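Local atomic coordinates of single domain haemoglobin (Campylobacter jejuni, PDB entry 2WY4), a protein that binds haem and, as a member of the globin family, probably binds oxygen and may turn over nitric oxide. Residues G20-Y28 with Q47-A57. Numbering follows the deposited sequence.
Sequences GEDLTNEFY and QISGEQPKALA. With HEM (protoporphyrin IX containing Fe), chain B; CYN (cyanide ion), chain C.
Tyr28 reaches from helix 20-28 to the bound cyanide, its OH 2.5 Å from the ligand N as donor. The same OH accepts an almost straight bond from Gln52 NE2 (2.9 Å, 168°), and the donor amide holds the oxygen in its own plane while its OE1 is taken by Lys46. The phenol ring is clamped: Gln47 NE2 lies over the centre of one face with its amide steeply tilted to the ring, Phe27 CD2 over the centre of the other. Leu56 CD2 packs against both rings, 3.5 Å from Phe27 CD2, and its CD1 rests on the haem. Behind this, Thr24 OG1, held between backbone N and carbonyl carbon (chi1 58°), donates to Pro53 O at 2.7 Å from above the carbonyl plane, opposite the helical bond from Ala57 N. Gly20 lets Ala57 CB approach its O to 3.6 Å. Packing slackens toward solvent, where a water links Asn25 OD1 to Gln47 OE1, and the extended Glu21 slants across aliphatic Lys54 CE, its OE1 4.5 Å from NZ, beyond a salt bridge. Segments 20-28 and 51-57, axes at 111°, thus form one side of a globin's distal haem pocket, a tyrosine-glutamine pair facing the iron-bound ligand.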
loop_
_atom_site.group_PDB
_atom_site.type_symbol
_atom_site.label_atom_id
_atom_site.label_comp_id
_atom_site.label_asym_id
_atom_site.label_seq_id
_atom_site.Cartn_x
_atom_site.Cartn_y
_atom_site.Cartn_z
ATOM N N GLY A 20 10.319 5.827 3.292
ATOM C CA GLY A 20 9.128 5.308 2.659
ATOM C C GLY A 20 9.100 5.500 1.167
ATOM O O GLY A 20 8.627 4.653 0.446
ATOM N N GLU A 21 9.550 6.651 0.681
ATOM C CA GLU A 21 9.591 6.915 -0.742
ATOM C C GLU A 21 10.534 5.967 -1.447
ATOM O O GLU A 21 10.286 5.583 -2.574
ATOM C CB GLU A 21 10.005 8.370 -1.047
ATOM C CG GLU A 21 9.957 8.737 -2.517
ATOM C CD GLU A 21 10.329 10.193 -2.776
ATOM O OE1 GLU A 21 10.586 10.930 -1.798
ATOM O OE2 GLU A 21 10.355 10.574 -3.960
ATOM N N ASP A 22 11.621 5.599 -0.777
ATOM C CA ASP A 22 12.526 4.642 -1.368
ATOM C C ASP A 22 11.847 3.257 -1.491
ATOM O O ASP A 22 11.990 2.552 -2.496
ATOM C CB ASP A 22 13.790 4.628 -0.531
ATOM C CG ASP A 22 14.357 6.004 -0.395
ATOM O OD1 ASP A 22 14.511 6.632 -1.436
ATOM O OD2 ASP A 22 14.614 6.490 0.700
ATOM N N LEU A 23 11.086 2.887 -0.465
ATOM C CA LEU A 23 10.331 1.636 -0.507
ATOM C C LEU A 23 9.331 1.672 -1.666
ATOM O O LEU A 23 9.194 0.711 -2.400
ATOM C CB LEU A 23 9.572 1.449 0.790
ATOM C CG LEU A 23 8.710 0.212 0.893
ATOM C CD1 LEU A 23 9.549 -1.040 0.735
ATOM C CD2 LEU A 23 8.014 0.193 2.232
ATOM N N THR A 24 8.603 2.785 -1.818
ATOM C CA THR A 24 7.605 2.790 -2.856
ATOM C C THR A 24 8.216 2.941 -4.241
ATOM O O THR A 24 7.664 2.455 -5.208
ATOM C CB THR A 24 6.488 3.776 -2.609
ATOM O OG1 THR A 24 7.050 5.091 -2.484
ATOM C CG2 THR A 24 5.809 3.467 -1.286
ATOM N N ASN A 25 9.353 3.607 -4.352
ATOM C CA ASN A 25 10.050 3.599 -5.628
ATOM C C ASN A 25 10.341 2.156 -6.032
ATOM O O ASN A 25 10.135 1.787 -7.171
ATOM C CB ASN A 25 11.358 4.372 -5.554
ATOM C CG ASN A 25 11.181 5.823 -5.703
ATOM O OD1 ASN A 25 10.180 6.297 -6.228
ATOM N ND2 ASN A 25 12.184 6.550 -5.248
ATOM N N GLU A 26 10.806 1.343 -5.088
ATOM C CA GLU A 26 11.096 -0.074 -5.350
ATOM C C GLU A 26 9.817 -0.850 -5.685
ATOM O O GLU A 26 9.798 -1.622 -6.631
ATOM C CB GLU A 26 11.873 -0.682 -4.176
ATOM C CG GLU A 26 12.207 -2.166 -4.340
ATOM C CD GLU A 26 13.341 -2.433 -5.290
ATOM O OE1 GLU A 26 13.993 -1.487 -5.741
ATOM O OE2 GLU A 26 13.608 -3.630 -5.554
ATOM N N PHE A 27 8.741 -0.583 -4.963
ATOM C CA PHE A 27 7.451 -1.190 -5.258
ATOM C C PHE A 27 7.025 -0.907 -6.702
ATOM O O PHE A 27 6.650 -1.848 -7.416
ATOM C CB PHE A 27 6.391 -0.659 -4.294
ATOM C CG PHE A 27 4.973 -0.907 -4.710
ATOM C CD1 PHE A 27 4.352 -2.114 -4.461
ATOM C CD2 PHE A 27 4.248 0.089 -5.327
ATOM C CE1 PHE A 27 3.085 -2.286 -4.812
ATOM C CE2 PHE A 27 2.965 -0.080 -5.669
ATOM C CZ PHE A 27 2.384 -1.313 -5.454
ATOM N N TYR A 28 7.067 0.355 -7.161
ATOM C CA TYR A 28 6.642 0.626 -8.521
ATOM C C TYR A 28 7.574 0.023 -9.562
ATOM O O TYR A 28 7.122 -0.381 -10.609
ATOM C CB TYR A 28 6.476 2.142 -8.778
ATOM C CG TYR A 28 5.235 2.696 -8.082
ATOM C CD1 TYR A 28 3.984 2.267 -8.450
ATOM C CD2 TYR A 28 5.324 3.623 -7.060
ATOM C CE1 TYR A 28 2.862 2.706 -7.836
ATOM C CE2 TYR A 28 4.181 4.085 -6.446
ATOM C CZ TYR A 28 2.950 3.607 -6.813
ATOM O OH TYR A 28 1.819 4.066 -6.165
ATOM N N GLN A 47 5.041 9.753 -11.332
ATOM C CA GLN A 47 6.085 8.852 -10.875
ATOM C C GLN A 47 7.404 9.616 -10.918
ATOM O O GLN A 47 8.182 9.608 -9.976
ATOM C CB GLN A 47 6.181 7.641 -11.806
ATOM C CG GLN A 47 5.082 6.590 -11.672
ATOM C CD GLN A 47 5.127 5.841 -10.366
ATOM O OE1 GLN A 47 6.195 5.386 -9.941
ATOM N NE2 GLN A 47 3.966 5.733 -9.708
ATOM N N ILE A 48 7.653 10.299 -12.038
ATOM C CA ILE A 48 8.902 11.014 -12.199
ATOM C C ILE A 48 9.087 12.138 -11.167
ATOM O O ILE A 48 10.168 12.307 -10.657
ATOM C CB ILE A 48 8.989 11.541 -13.634
ATOM C CG1 ILE A 48 9.089 10.355 -14.608
ATOM C CG2 ILE A 48 10.174 12.449 -13.804
ATOM C CD1 ILE A 48 8.709 10.672 -16.034
ATOM N N SER A 49 8.006 12.817 -10.813
ATOM C CA SER A 49 8.098 13.936 -9.866
ATOM C C SER A 49 8.273 13.452 -8.442
ATOM O O SER A 49 8.573 14.235 -7.551
ATOM C CB SER A 49 6.820 14.746 -9.877
ATOM O OG SER A 49 5.739 14.003 -9.324
ATOM N N GLY A 50 8.019 12.153 -8.203
ATOM C CA GLY A 50 8.053 11.602 -6.858
ATOM C C GLY A 50 6.737 11.732 -6.116
ATOM O O GLY A 50 6.577 11.221 -5.022
ATOM N N GLU A 51 5.765 12.395 -6.746
ATOM C CA GLU A 51 4.492 12.643 -6.055
ATOM C C GLU A 51 3.727 11.371 -5.725
ATOM O O GLU A 51 3.209 11.236 -4.631
ATOM C CB GLU A 51 3.579 13.609 -6.835
ATOM C CG GLU A 51 2.358 13.985 -6.018
ATOM C CD GLU A 51 1.444 14.988 -6.682
ATOM O OE1 GLU A 51 1.661 15.295 -7.871
ATOM O OE2 GLU A 51 0.493 15.445 -5.996
ATOM N N GLN A 52 3.624 10.450 -6.675
ATOM C CA GLN A 52 2.891 9.219 -6.371
ATOM C C GLN A 52 3.647 8.281 -5.410
ATOM O O GLN A 52 3.042 7.736 -4.518
ATOM C CB GLN A 52 2.424 8.535 -7.660
ATOM C CG GLN A 52 1.711 7.208 -7.424
ATOM C CD GLN A 52 0.423 7.418 -6.681
ATOM O OE1 GLN A 52 -0.199 8.485 -6.736
ATOM N NE2 GLN A 52 -0.018 6.362 -5.987
ATOM N N PRO A 53 4.938 8.082 -5.600
ATOM C CA PRO A 53 5.691 7.354 -4.570
ATOM C C PRO A 53 5.503 7.940 -3.187
ATOM O O PRO A 53 5.334 7.197 -2.237
ATOM C CB PRO A 53 7.127 7.423 -5.075
ATOM C CG PRO A 53 6.976 7.479 -6.578
ATOM C CD PRO A 53 5.772 8.353 -6.789
ATOM N N LYS A 54 5.488 9.254 -3.057
ATOM C CA LYS A 54 5.294 9.842 -1.746
ATOM C C LYS A 54 3.860 9.603 -1.255
ATOM O O LYS A 54 3.624 9.295 -0.074
ATOM C CB LYS A 54 5.605 11.348 -1.821
ATOM C CG LYS A 54 7.106 11.660 -1.903
ATOM C CD LYS A 54 7.363 13.157 -1.988
ATOM C CE LYS A 54 8.773 13.487 -2.577
ATOM N NZ LYS A 54 8.915 14.885 -3.123
ATOM N N ALA A 55 2.899 9.709 -2.167
ATOM C CA ALA A 55 1.522 9.529 -1.788
ATOM C C ALA A 55 1.280 8.109 -1.252
ATOM O O ALA A 55 0.565 7.904 -0.271
ATOM C CB ALA A 55 0.598 9.788 -2.956
ATOM N N LEU A 56 1.837 7.096 -1.939
ATOM C CA LEU A 56 1.667 5.724 -1.497
ATOM C C LEU A 56 2.327 5.519 -0.166
ATOM O O LEU A 56 1.744 4.848 0.704
ATOM C CB LEU A 56 2.223 4.764 -2.541
ATOM C CG LEU A 56 2.059 3.289 -2.171
ATOM C CD1 LEU A 56 0.589 2.919 -1.905
ATOM C CD2 LEU A 56 2.697 2.438 -3.271
ATOM N N ALA A 57 3.530 6.040 -0.011
ATOM C CA ALA A 57 4.228 5.895 1.252
ATOM C C ALA A 57 3.396 6.483 2.394
ATOM O O ALA A 57 3.305 5.907 3.465
ATOM C CB ALA A 57 5.597 6.517 1.208
HETATM C CHA HEM B . -3.483 6.070 -6.558
HETATM C CHB HEM B . -2.875 4.105 -2.210
HETATM C CHC HEM B . -3.763 -0.241 -4.093
HETATM C CHD HEM B . -3.720 1.683 -8.549
HETATM C C1A HEM B . -3.327 5.941 -5.229
HETATM C C2A HEM B . -3.123 6.993 -4.280
HETATM C C3A HEM B . -2.933 6.462 -3.059
HETATM C C4A HEM B . -3.013 5.025 -3.238
HETATM C CMA HEM B . -2.702 7.227 -1.747
HETATM C CAA HEM B . -3.140 8.501 -4.635
HETATM C CBA HEM B . -4.516 8.949 -5.133
HETATM C CGA HEM B . -5.458 9.536 -4.132
HETATM O O1A HEM B . -5.023 9.915 -3.013
HETATM O O2A HEM B . -6.677 9.682 -4.502
HETATM C C1B HEM B . -3.032 2.752 -2.353
HETATM C C2B HEM B . -2.969 1.805 -1.298
HETATM C C3B HEM B . -3.221 0.594 -1.823
HETATM C C4B HEM B . -3.448 0.750 -3.217
HETATM C CMB HEM B . -2.590 2.129 0.141
HETATM C CAB HEM B . -3.231 -0.785 -1.149
HETATM C CBB HEM B . -3.810 -0.987 0.020
HETATM C C1C HEM B . -3.887 -0.130 -5.458
HETATM C C2C HEM B . -4.187 -1.138 -6.412
HETATM C C3C HEM B . -4.147 -0.589 -7.607
HETATM C C4C HEM B . -3.785 0.801 -7.486
HETATM C CMC HEM B . -4.563 -2.586 -6.058
HETATM C CAC HEM B . -4.408 -1.303 -8.923
HETATM C CBC HEM B . -3.441 -1.338 -9.848
HETATM C C1D HEM B . -3.659 3.053 -8.385
HETATM C C2D HEM B . -3.634 3.944 -9.480
HETATM C C3D HEM B . -3.569 5.317 -8.910
HETATM C C4D HEM B . -3.574 5.109 -7.500
HETATM C CMD HEM B . -3.685 3.570 -10.945
HETATM C CAD HEM B . -3.487 6.646 -9.641
HETATM C CBD HEM B . -2.055 7.162 -9.537
HETATM C CGD HEM B . -1.744 8.295 -10.468
HETATM O O1D HEM B . -0.685 8.232 -11.103
HETATM O O2D HEM B . -2.566 9.250 -10.521
HETATM N NA HEM B . -3.249 4.726 -4.582
HETATM N NB HEM B . -3.341 2.091 -3.515
HETATM N NC HEM B . -3.647 1.055 -6.138
HETATM N ND HEM B . -3.610 3.757 -7.204
HETATM FE FE HEM B . -3.477 2.918 -5.357
HETATM C C CYN C . -1.498 2.822 -5.683
HETATM N N CYN C . -0.367 2.851 -5.860
HETATM O O HOH W 1 8.702 5.411 -8.804
#